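GDP-6-deoxy-D-mannose reductase (Pseudomonas aeruginosa, PDB 6X3B) probably reduces GDP-4-dehydro-6-deoxy-D-mannose to GDP-rhamnose for O-antigen lipopolysaccharide, and binds NADPH as its cofactor. Local coordinates at residues Arg24-Gly29 and Asp68-Leu73; Asp75-Leu80 and Arg114-Thr119. All coordinates share one frame; numbering follows the deposited sequence.

Contact 1. Residues Arg24-Gly29 and Asp68-Leu73. With NDP (NADPH dihydro-nicotinamide-adenine-dinucleotide phosphate), chain E.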
loop_
_atom_site.group_PDB
_atom_site.type_symbol
_atom_site.label_atom_id
_atom_site.label_comp_id
_atom_site.label_asym_id
_atom_site.label_seq_id
_atom_site.Cartn_x
_atom_site.Cartn_y
_atom_site.Cartn_z
ATOM N N ARG A 24 -24.445 -9.532 14.333
ATOM C CA ARG A 24 -23.542 -9.081 15.381
ATOM C C ARG A 24 -22.413 -8.266 14.763
ATOM O O ARG A 24 -21.729 -8.736 13.849
ATOM C CB ARG A 24 -22.973 -10.268 16.148
ATOM C CG ARG A 24 -24.018 -10.932 17.076
ATOM C CD ARG A 24 -23.484 -12.229 17.677
ATOM N NE ARG A 24 -24.384 -12.798 18.696
ATOM C CZ ARG A 24 -25.601 -13.273 18.442
ATOM N NH1 ARG A 24 -26.081 -13.245 17.203
ATOM N NH2 ARG A 24 -26.341 -13.779 19.424
ATOM N N LEU A 25 -22.202 -7.063 15.288
ATOM C CA LEU A 25 -21.241 -6.118 14.744
ATOM C C LEU A 25 -20.220 -5.782 15.823
ATOM O O LEU A 25 -20.597 -5.397 16.932
ATOM C CB LEU A 25 -21.945 -4.843 14.268
ATOM C CG LEU A 25 -21.030 -3.662 13.912
ATOM C CD1 LEU A 25 -20.116 -4.039 12.747
ATOM C CD2 LEU A 25 -21.858 -2.418 13.581
ATOM N N PHE A 26 -18.945 -5.964 15.518
ATOM C CA PHE A 26 -17.872 -5.517 16.396
ATOM C C PHE A 26 -17.182 -4.325 15.752
ATOM O O PHE A 26 -16.901 -4.341 14.550
ATOM C CB PHE A 26 -16.861 -6.639 16.674
ATOM C CG PHE A 26 -15.799 -6.258 17.687
ATOM C CD1 PHE A 26 -16.006 -6.467 19.059
ATOM C CD2 PHE A 26 -14.615 -5.674 17.273
ATOM C CE1 PHE A 26 -15.034 -6.098 19.989
ATOM C CE2 PHE A 26 -13.624 -5.303 18.195
ATOM C CZ PHE A 26 -13.838 -5.509 19.552
ATOM N N VAL A 27 -16.916 -3.290 16.554
ATOM C CA VAL A 27 -16.317 -2.043 16.081
ATOM C C VAL A 27 -15.062 -1.769 16.905
ATOM O O VAL A 27 -15.131 -1.690 18.139
ATOM C CB VAL A 27 -17.290 -0.858 16.191
ATOM C CG1 VAL A 27 -16.606 0.425 15.675
ATOM C CG2 VAL A 27 -18.582 -1.135 15.402
ATOM N N THR A 28 -13.923 -1.636 16.238
ATOM C CA THR A 28 -12.745 -1.129 16.934
ATOM C C THR A 28 -12.795 0.387 16.974
ATOM O O THR A 28 -13.473 1.022 16.172
ATOM C CB THR A 28 -11.442 -1.559 16.244
ATOM O OG1 THR A 28 -11.309 -0.841 15.006
ATOM C CG2 THR A 28 -11.444 -3.069 15.976
ATOM N N GLY A 29 -12.041 0.974 17.905
ATOM C CA GLY A 29 -11.983 2.423 17.974
ATOM C C GLY A 29 -13.240 3.067 18.494
ATOM O O GLY A 29 -13.507 4.236 18.197
ATOM N N ASP A 68 -9.574 -12.924 23.599
ATOM C CA ASP A 68 -10.918 -13.202 24.098
ATOM C C ASP A 68 -11.883 -12.034 23.903
ATOM O O ASP A 68 -12.816 -11.865 24.699
ATOM C CB ASP A 68 -10.862 -13.579 25.580
ATOM C CG ASP A 68 -10.062 -14.843 25.837
ATOM O OD1 ASP A 68 -10.644 -15.950 25.738
ATOM O OD2 ASP A 68 -8.857 -14.729 26.160
ATOM N N LEU A 69 -11.704 -11.238 22.844
ATOM C CA LEU A 69 -12.570 -10.082 22.644
ATOM C C LEU A 69 -13.970 -10.447 22.151
ATOM O O LEU A 69 -14.861 -9.593 22.187
ATOM C CB LEU A 69 -11.929 -9.113 21.644
ATOM C CG LEU A 69 -10.803 -8.260 22.223
ATOM C CD1 LEU A 69 -10.086 -7.515 21.122
ATOM C CD2 LEU A 69 -11.339 -7.273 23.278
ATOM N N TRP A 70 -14.185 -11.663 21.663
ATOM C CA TRP A 70 -15.432 -12.022 20.982
ATOM C C TRP A 70 -16.036 -13.279 21.604
ATOM O O TRP A 70 -16.041 -14.353 20.990
ATOM C CB TRP A 70 -15.203 -12.201 19.476
ATOM C CG TRP A 70 -14.460 -11.021 18.894
ATOM C CD1 TRP A 70 -14.938 -9.760 18.714
ATOM C CD2 TRP A 70 -13.085 -10.992 18.503
ATOM N NE1 TRP A 70 -13.943 -8.940 18.197
ATOM C CE2 TRP A 70 -12.800 -9.679 18.060
ATOM C CE3 TRP A 70 -12.079 -11.958 18.445
ATOM C CZ2 TRP A 70 -11.539 -9.308 17.576
ATOM C CZ3 TRP A 70 -10.822 -11.589 17.981
ATOM C CH2 TRP A 70 -10.567 -10.279 17.546
ATOM N N PRO A 71 -16.586 -13.169 22.819
ATOM C CA PRO A 71 -17.385 -14.294 23.352
ATOM C C PRO A 71 -18.485 -14.723 22.390
ATOM O O PRO A 71 -18.624 -15.923 22.095
ATOM C CB PRO A 71 -17.934 -13.739 24.680
ATOM C CG PRO A 71 -17.726 -12.250 24.624
ATOM C CD PRO A 71 -16.514 -12.037 23.760
ATOM N N GLU A 72 -19.251 -13.773 21.857
ATOM C CA GLU A 72 -20.072 -14.022 20.676
ATOM C C GLU A 72 -19.335 -13.544 19.424
ATOM O O GLU A 72 -18.764 -12.450 19.413
ATOM C CB GLU A 72 -21.428 -13.321 20.775
ATOM C CG GLU A 72 -22.186 -13.602 22.084
ATOM C CD GLU A 72 -23.639 -13.139 22.031
ATOM O OE1 GLU A 72 -23.954 -12.192 21.269
ATOM O OE2 GLU A 72 -24.470 -13.731 22.750
ATOM N N LEU A 73 -19.384 -14.363 18.360
ATOM C CA LEU A 73 -18.633 -14.082 17.126
ATOM C C LEU A 73 -19.311 -12.975 16.322
ATOM O O LEU A 73 -20.522 -13.037 16.094
ATOM C CB LEU A 73 -18.534 -15.338 16.283
ATOM C CG LEU A 73 -17.681 -15.241 15.018
ATOM C CD1 LEU A 73 -16.223 -15.279 15.399
ATOM C CD2 LEU A 73 -18.021 -16.380 14.040
HETATM P PA NDP E . -9.575 8.929 16.695
HETATM O O1A NDP E . -8.111 9.213 16.691
HETATM O O2A NDP E . -10.498 9.955 17.261
HETATM O O5B NDP E . -9.844 7.522 17.412
HETATM C C5B NDP E . -8.868 6.463 17.266
HETATM C C4B NDP E . -9.335 5.255 18.038
HETATM O O4B NDP E . -8.373 4.181 17.876
HETATM C C3B NDP E . -9.503 5.447 19.553
HETATM O O3B NDP E . -10.676 4.795 20.022
HETATM C C2B NDP E . -8.231 4.824 20.116
HETATM O O2B NDP E . -8.456 4.330 21.434
HETATM C C1B NDP E . -8.024 3.674 19.141
HETATM N N9A NDP E . -6.653 3.184 19.091
HETATM C C8A NDP E . -5.535 3.896 18.737
HETATM N N7A NDP E . -4.433 3.193 18.790
HETATM C C5A NDP E . -4.848 1.936 19.206
HETATM C C6A NDP E . -4.153 0.739 19.457
HETATM N N6A NDP E . -2.833 0.652 19.308
HETATM N N1A NDP E . -4.863 -0.339 19.864
HETATM C C2A NDP E . -6.188 -0.203 20.002
HETATM N N3A NDP E . -6.951 0.867 19.797
HETATM C C4A NDP E . -6.215 1.918 19.395
HETATM O O3 NDP E . -10.043 8.605 15.198
HETATM P PN NDP E . -11.331 9.091 14.381
HETATM O O1N NDP E . -12.550 8.560 15.059
HETATM O O2N NDP E . -11.227 10.562 14.159
HETATM O O5D NDP E . -11.122 8.328 12.988
HETATM C C5D NDP E . -11.777 7.053 12.786
HETATM C C4D NDP E . -11.275 6.441 11.501
HETATM O O4D NDP E . -11.615 7.317 10.397
HETATM C C3D NDP E . -9.758 6.220 11.417
HETATM O O3D NDP E . -9.452 5.004 10.750
HETATM C C2D NDP E . -9.302 7.446 10.630
HETATM O O2D NDP E . -8.076 7.240 9.946
HETATM C C1D NDP E . -10.462 7.644 9.661
HETATM N N1N NDP E . -10.579 9.056 9.190
HETATM C C2N NDP E . -11.028 10.043 10.024
HETATM C C3N NDP E . -11.286 11.308 9.569
HETATM C C7N NDP E . -11.515 12.377 10.568
HETATM O O7N NDP E . -11.667 13.543 10.193
HETATM N N7N NDP E . -11.552 12.041 11.850
HETATM C C4N NDP E . -11.322 11.538 8.097
HETATM C C5N NDP E . -10.771 10.425 7.307
HETATM C C6N NDP E . -10.233 9.387 7.902
HETATM P P2B NDP E . -7.535 5.099 22.515
HETATM O O1X NDP E . -7.871 4.476 23.853
HETATM O O2X NDP E . -6.092 4.863 22.122
HETATM O O3X NDP E . -7.911 6.564 22.454
#
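In the Rossmann fold that holds NADPH, the first strand (residues 23-28) runs to the dinucleotide at its C-terminal end, and here its earlier part is packed against the loop that leads into strand 76-79. Phe26 and Trp70 form the apolar half of the contact as a T-shaped pair: the pyrrole edge of Trp70 points at the face of Phe26, with ring centroids 4.3 Å apart and planes at 80°. The indole NE1 stands over the centre of the phenyl ring, 3.3 Å from Phe26 CG, and Trp70 CD1 follows at 3.5 Å from Phe26 CD1. With CG anti to the backbone N (chi1 -175°), the Phe26 ring extends from the strand toward the loop. Leu69 lays its CB over a face of the same indole, and Leu107, Ala110 and Leu111 of helix 93-114 also touch Trp70. Toward the surface the contact turns polar. The extended chain of Arg24 passes Leu73, its CD 3.5 Å from Leu73 O, and brings NE to Glu72 OE1 at 2.7 Å in a salt bridge with an N-H...O angle of 152°. The carboxylate oxygen is approached from above its plane, and the guanidinium and carboxylate planes are well turned from each other, so the two groups do not form a flat, two-pronged pair. At the cofactor end, Gly29 CA lies 3.4 Å from NADPH O3B. An aromatic pair thus suits the buried side and an ion pair the rim: the indole N-H is directed at the pi cloud of Phe26, while charge attraction joins loop and strand nearer solvent.

Contact 2. Residues Asp75-Leu80 and Arg114-Thr119; sequences DAVIHL and RGFSGT. With NDP (NADPH dihydro-nicotinamide-adenine-dinucleotide phosphate), chain E.
Phe116 reaches strand 76-79 with CE1, and the side chains of Phe116 and Val77 cross at a slant, Phe116 CE1 and CZ both 3.8 Å from Val77 CG2. Phe116 CE1 also lies 4.0 Å from Asp75 C, while Ala76 N is at the ring's edge, near its plane. The ring swings there because CG is anti to the backbone N (chi1 -178°), while Val77 offers the methyl that is anti to its carbonyl carbon. A flat aromatic suits this place: Gly118 N sits over the centre of one face, Leu111 of helix 93-114 and Pro74 also touch the side chain, and Trp171 makes an edge-to-face pair with it. Ala76 and Thr119 project to the same face of the sheet, where the small methyl of Ala76 lies 4.1 Å from Thr119 CB without crowding it. The hydroxyl of Thr119 is bonded to Arg172. Two backbone bonds join the segments: Thr119 N to Asp75 O at 3.0 Å, nearly straight at 168°, and Val77 N to Thr119 O at 2.8 Å. Gly118 CA adds a CH...O contact to Asp75 O; a side chain here would run into that oxygen. Gly115, the first residue past helix 93-114, closes a Schellman motif; its positive phi suits glycine. At the far end of strand 76-79, hydroxyl O3D of the nicotinamide ribose donates to Leu80 O at 2.9 Å. Strand, helix and parallel neighbouring strand make a beta-alpha-beta crossover of the Rossmann fold, with the cofactor at the C-terminal end of the sheet.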
loop_
_atom_site.group_PDB
_atom_site.type_symbol
_atom_site.label_atom_id
_atom_site.label_comp_id
_atom_site.label_asym_id
_atom_site.label_seq_id
_atom_site.Cartn_x
_atom_site.Cartn_y
_atom_site.Cartn_z
ATOM N N ASP A 75 -20.604 -11.081 13.050
ATOM C CA ASP A 75 -20.876 -11.277 11.630
ATOM C C ASP A 75 -20.165 -10.240 10.782
ATOM O O ASP A 75 -19.938 -10.461 9.583
ATOM C CB ASP A 75 -22.372 -11.171 11.372
ATOM C CG ASP A 75 -23.129 -12.238 12.085
ATOM O OD1 ASP A 75 -22.881 -13.405 11.752
ATOM O OD2 ASP A 75 -23.910 -11.912 13.002
ATOM N N ALA A 76 -19.873 -9.093 11.377
ATOM C CA ALA A 76 -19.248 -7.995 10.653
ATOM C C ALA A 76 -18.377 -7.213 11.618
ATOM O O ALA A 76 -18.654 -7.145 12.814
ATOM C CB ALA A 76 -20.292 -7.059 10.024
ATOM N N VAL A 77 -17.333 -6.610 11.073
ATOM C CA VAL A 77 -16.389 -5.804 11.827
ATOM C C VAL A 77 -16.218 -4.496 11.075
ATOM O O VAL A 77 -16.088 -4.506 9.849
ATOM C CB VAL A 77 -15.045 -6.540 11.984
ATOM C CG1 VAL A 77 -14.014 -5.656 12.684
ATOM C CG2 VAL A 77 -15.268 -7.832 12.781
ATOM N N ILE A 78 -16.273 -3.373 11.790
ATOM C CA ILE A 78 -15.852 -2.078 11.259
ATOM C C ILE A 78 -14.599 -1.684 12.015
ATOM O O ILE A 78 -14.607 -1.617 13.254
ATOM C CB ILE A 78 -16.929 -0.995 11.395
ATOM C CG1 ILE A 78 -18.204 -1.400 10.659
ATOM C CG2 ILE A 78 -16.408 0.348 10.813
ATOM C CD1 ILE A 78 -19.275 -0.358 10.784
ATOM N N HIS A 79 -13.513 -1.460 11.283
ATOM C CA HIS A 79 -12.213 -1.231 11.887
ATOM C C HIS A 79 -11.917 0.257 11.734
ATOM O O HIS A 79 -11.528 0.710 10.655
ATOM C CB HIS A 79 -11.150 -2.117 11.226
ATOM C CG HIS A 79 -9.757 -1.877 11.728
ATOM N ND1 HIS A 79 -9.473 -1.587 13.050
ATOM C CD2 HIS A 79 -8.567 -1.871 11.076
ATOM C CE1 HIS A 79 -8.166 -1.428 13.189
ATOM N NE2 HIS A 79 -7.591 -1.592 12.006
ATOM N N LEU A 80 -12.132 1.010 12.818
ATOM C CA LEU A 80 -11.852 2.433 12.908
ATOM C C LEU A 80 -10.536 2.745 13.602
ATOM O O LEU A 80 -9.945 3.792 13.329
ATOM C CB LEU A 80 -12.967 3.151 13.687
ATOM C CG LEU A 80 -14.399 3.156 13.155
ATOM C CD1 LEU A 80 -15.397 3.558 14.263
ATOM C CD2 LEU A 80 -14.487 4.130 11.990
ATOM N N ARG A 114 -10.175 -16.965 15.961
ATOM C CA ARG A 114 -11.437 -17.145 16.669
ATOM C C ARG A 114 -12.504 -17.828 15.808
ATOM O O ARG A 114 -13.474 -18.377 16.347
ATOM C CB ARG A 114 -11.929 -15.785 17.161
ATOM C CG ARG A 114 -13.375 -15.747 17.684
ATOM C CD ARG A 114 -13.551 -16.466 19.017
ATOM N NE ARG A 114 -14.926 -16.326 19.496
ATOM C CZ ARG A 114 -15.943 -17.054 19.033
ATOM N NH1 ARG A 114 -15.732 -17.973 18.096
ATOM N NH2 ARG A 114 -17.170 -16.860 19.495
ATOM N N GLY A 115 -12.336 -17.836 14.493
ATOM C CA GLY A 115 -13.292 -18.448 13.586
ATOM C C GLY A 115 -14.078 -17.466 12.755
ATOM O O GLY A 115 -15.002 -17.877 12.038
ATOM N N PHE A 116 -13.744 -16.180 12.828
ATOM C CA PHE A 116 -14.401 -15.178 12.005
ATOM C C PHE A 116 -14.261 -15.534 10.531
ATOM O O PHE A 116 -13.222 -16.030 10.090
ATOM C CB PHE A 116 -13.787 -13.796 12.274
ATOM C CG PHE A 116 -14.430 -12.672 11.502
ATOM C CD1 PHE A 116 -15.661 -12.164 11.892
ATOM C CD2 PHE A 116 -13.785 -12.097 10.402
ATOM C CE1 PHE A 116 -16.258 -11.109 11.195
ATOM C CE2 PHE A 116 -14.377 -11.036 9.704
ATOM C CZ PHE A 116 -15.604 -10.542 10.094
ATOM N N SER A 117 -15.331 -15.295 9.770
ATOM C CA SER A 117 -15.258 -15.378 8.316
ATOM C C SER A 117 -16.311 -14.486 7.678
ATOM O O SER A 117 -16.724 -14.736 6.540
ATOM C CB SER A 117 -15.405 -16.833 7.823
ATOM O OG SER A 117 -16.678 -17.352 8.170
ATOM N N GLY A 118 -16.733 -13.433 8.382
ATOM C CA GLY A 118 -17.770 -12.521 7.920
ATOM C C GLY A 118 -17.259 -11.292 7.184
ATOM O O GLY A 118 -16.278 -11.339 6.437
ATOM N N THR A 119 -17.962 -10.178 7.369
ATOM C CA THR A 119 -17.681 -8.957 6.624
ATOM C C THR A 119 -16.719 -8.067 7.409
ATOM O O THR A 119 -16.916 -7.811 8.598
ATOM C CB THR A 119 -18.984 -8.221 6.311
ATOM O OG1 THR A 119 -19.754 -9.018 5.396
ATOM C CG2 THR A 119 -18.699 -6.866 5.661
HETATM P PA NDP E . -9.575 8.929 16.695
HETATM O O1A NDP E . -8.111 9.213 16.691
HETATM O O2A NDP E . -10.498 9.955 17.261
HETATM O O5B NDP E . -9.844 7.522 17.412
HETATM C C5B NDP E . -8.868 6.463 17.266
HETATM C C4B NDP E . -9.335 5.255 18.038
HETATM O O4B NDP E . -8.373 4.181 17.876
HETATM C C3B NDP E . -9.503 5.447 19.553
HETATM O O3B NDP E . -10.676 4.795 20.022
HETATM C C2B NDP E . -8.231 4.824 20.116
HETATM O O2B NDP E . -8.456 4.330 21.434
HETATM C C1B NDP E . -8.024 3.674 19.141
HETATM N N9A NDP E . -6.653 3.184 19.091
HETATM C C8A NDP E . -5.535 3.896 18.737
HETATM N N7A NDP E . -4.433 3.193 18.790
HETATM C C5A NDP E . -4.848 1.936 19.206
HETATM C C6A NDP E . -4.153 0.739 19.457
HETATM N N6A NDP E . -2.833 0.652 19.308
HETATM N N1A NDP E . -4.863 -0.339 19.864
HETATM C C2A NDP E . -6.188 -0.203 20.002
HETATM N N3A NDP E . -6.951 0.867 19.797
HETATM C C4A NDP E . -6.215 1.918 19.395
HETATM O O3 NDP E . -10.043 8.605 15.198
HETATM P PN NDP E . -11.331 9.091 14.381
HETATM O O1N NDP E . -12.550 8.560 15.059
HETATM O O2N NDP E . -11.227 10.562 14.159
HETATM O O5D NDP E . -11.122 8.328 12.988
HETATM C C5D NDP E . -11.777 7.053 12.786
HETATM C C4D NDP E . -11.275 6.441 11.501
HETATM O O4D NDP E . -11.615 7.317 10.397
HETATM C C3D NDP E . -9.758 6.220 11.417
HETATM O O3D NDP E . -9.452 5.004 10.750
HETATM C C2D NDP E . -9.302 7.446 10.630
HETATM O O2D NDP E . -8.076 7.240 9.946
HETATM C C1D NDP E . -10.462 7.644 9.661
HETATM N N1N NDP E . -10.579 9.056 9.190
HETATM C C2N NDP E . -11.028 10.043 10.024
HETATM C C3N NDP E . -11.286 11.308 9.569
HETATM C C7N NDP E . -11.515 12.377 10.568
HETATM O O7N NDP E . -11.667 13.543 10.193
HETATM N N7N NDP E . -11.552 12.041 11.850
HETATM C C4N NDP E . -11.322 11.538 8.097
HETATM C C5N NDP E . -10.771 10.425 7.307
HETATM C C6N NDP E . -10.233 9.387 7.902
HETATM P P2B NDP E . -7.535 5.099 22.515
HETATM O O1X NDP E . -7.871 4.476 23.853
HETATM O O2X NDP E . -6.092 4.863 22.122
HETATM O O3X NDP E . -7.911 6.564 22.454
#

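How the contacts relate
Contacts 1 and 2 come in series along the chain, contact 1 closing before contact 2 opens, and their centres lie 8 Å apart on the same side of the chain's centre. They share one sheet, in which strand 76-79 lies between strands 23-28 and 119-123 and pairs in parallel with both. Asp75 N probably bonds to Arg24 O, and Arg114, at the end of helix 93-114, reaches back to the carbonyls of Trp70 and Pro71. Both contacts also touch NADPH, through Gly29 and Leu80. The packing at the N-terminal ends of strands 23-28 and 76-79 is thus continuous with the strands whose C-terminal ends meet the cofactor.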